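Local structure of beta sliding clamp (Streptococcus pneumoniae, 2AWA) at residues T277-V280 with V281-R284. The protein probably forms a ring-shaped head-to-tail homodimer around DNA that tethers DNA polymerases and other proteins to it and makes them processive. Sequence-based numbering, arbitrary orientation.
Sequences TFNV and VNLR
Asn279 is the N-cap of helix 280-294, where strand 274-279 turns into the helix, and it grips the backbone of Asn282. Its OD1 accepts from Asn282 N at 2.9 Å. The bond is nearly straight, 165° at the hydrogen, and the donor lies in the plane of the side-chain carbonyl. CG anti to the backbone N turns the amide of Asn279 toward the start of the helix. OD1 meets the N-H of the third residue of the helix, the usual target of an N-cap side chain. The side chain of Asn282 lies beside this cap, its CG 3.2 Å from Asn279 OD1, and the two amide planes are 43° apart.

The helix bonds start at once. Leu283 N donates to Asn279 O at 2.9 Å, and Arg284 N to Val280 O at 2.9 Å.

Within the same first turn, Leu283 reaches back to the strand. With CG anti to the backbone N, its chain runs toward Phe278, and the turn about the next bond lays CD2 over one face of the Phe278 ring. This CH-pi contact has CD2 of Leu283 3.7 Å from the centroid of the Phe278 ring, 22° off the ring normal. Leu283 CD2 is nearest Phe278 CG and Phe278 CD2, offset toward the rim of the ring. Both side chains are buried and also touch Ile360 of strand 357-362, while Val280 packs on Val358 of the same strand and on Leu350 of helix 343-351. The apolar pair joins the end of the strand to the first helical turn, and the cap bond takes up the N-H of Asn282. This is a classic Asn N-cap at a beta-to-alpha junction, here in the C-terminal domain of the sliding clamp.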
loop_
_atom_site.group_PDB
_atom_site.type_symbol
_atom_site.label_atom_id
_atom_site.label_comp_id
_atom_site.label_asym_id
_atom_site.label_seq_id
_atom_site.Cartn_x
_atom_site.Cartn_y
_atom_site.Cartn_z
ATOM N N THR B 277 -25.371 -11.304 24.469
ATOM C CA THR B 277 -24.387 -10.287 24.780
ATOM C C THR B 277 -22.989 -10.839 24.561
ATOM O O THR B 277 -22.570 -11.812 25.192
ATOM C CB THR B 277 -24.598 -9.711 26.184
ATOM O OG1 THR B 277 -25.940 -9.204 26.280
ATOM C CG2 THR B 277 -23.648 -8.564 26.425
ATOM N N PHE B 278 -22.281 -10.208 23.639
ATOM C CA PHE B 278 -21.047 -10.746 23.109
ATOM C C PHE B 278 -19.892 -9.845 23.429
ATOM O O PHE B 278 -20.065 -8.639 23.577
ATOM C CB PHE B 278 -21.107 -10.773 21.600
ATOM C CG PHE B 278 -21.923 -11.872 21.014
ATOM C CD1 PHE B 278 -21.384 -13.150 20.858
ATOM C CD2 PHE B 278 -23.186 -11.603 20.480
ATOM C CE1 PHE B 278 -22.133 -14.178 20.229
ATOM C CE2 PHE B 278 -23.927 -12.605 19.860
ATOM C CZ PHE B 278 -23.407 -13.897 19.749
ATOM N N ASN B 279 -18.706 -10.438 23.496
ATOM C CA ASN B 279 -17.464 -9.693 23.400
ATOM C C ASN B 279 -17.287 -9.245 21.929
ATOM O O ASN B 279 -17.310 -10.079 20.991
ATOM C CB ASN B 279 -16.277 -10.547 23.861
ATOM C CG ASN B 279 -14.957 -9.822 23.713
ATOM O OD1 ASN B 279 -14.337 -9.869 22.660
ATOM N ND2 ASN B 279 -14.532 -9.124 24.763
ATOM N N VAL B 280 -17.106 -7.936 21.742
ATOM C CA VAL B 280 -17.158 -7.324 20.419
ATOM C C VAL B 280 -16.061 -7.877 19.541
ATOM O O VAL B 280 -16.316 -8.321 18.410
ATOM C CB VAL B 280 -17.033 -5.777 20.512
ATOM C CG1 VAL B 280 -16.818 -5.138 19.137
ATOM C CG2 VAL B 280 -18.266 -5.195 21.166
ATOM N N VAL B 281 -14.847 -7.870 20.080
ATOM C CA VAL B 281 -13.681 -8.320 19.332
ATOM C C VAL B 281 -13.822 -9.777 18.942
ATOM O O VAL B 281 -13.616 -10.123 17.787
ATOM C CB VAL B 281 -12.373 -8.103 20.099
ATOM C CG1 VAL B 281 -11.231 -8.719 19.362
ATOM C CG2 VAL B 281 -12.108 -6.601 20.281
ATOM N N ASN B 282 -14.183 -10.627 19.896
ATOM C CA ASN B 282 -14.299 -12.062 19.636
ATOM C C ASN B 282 -15.340 -12.340 18.602
ATOM O O ASN B 282 -15.141 -13.177 17.757
ATOM C CB ASN B 282 -14.659 -12.834 20.900
ATOM C CG ASN B 282 -13.529 -12.891 21.881
ATOM O OD1 ASN B 282 -12.411 -12.429 21.594
ATOM N ND2 ASN B 282 -13.802 -13.450 23.065
ATOM N N LEU B 283 -16.465 -11.639 18.667
ATOM C CA LEU B 283 -17.487 -11.816 17.660
ATOM C C LEU B 283 -16.960 -11.361 16.296
ATOM O O LEU B 283 -17.110 -12.062 15.315
ATOM C CB LEU B 283 -18.764 -11.090 18.058
ATOM C CG LEU B 283 -19.966 -11.283 17.125
ATOM C CD1 LEU B 283 -20.241 -12.763 16.720
ATOM C CD2 LEU B 283 -21.162 -10.668 17.775
ATOM N N ARG B 284 -16.302 -10.215 16.231
ATOM C CA ARG B 284 -15.748 -9.769 14.961
ATOM C C ARG B 284 -14.852 -10.841 14.358
ATOM O O ARG B 284 -14.935 -11.133 13.173
ATOM C CB ARG B 284 -14.957 -8.468 15.093
ATOM C CG ARG B 284 -14.728 -7.774 13.740
ATOM C CD ARG B 284 -13.861 -6.539 13.856
ATOM N NE ARG B 284 -12.488 -6.909 14.173
ATOM C CZ ARG B 284 -11.891 -6.776 15.362
ATOM N NH1 ARG B 284 -12.513 -6.246 16.413
ATOM N NH2 ARG B 284 -10.630 -7.176 15.499
#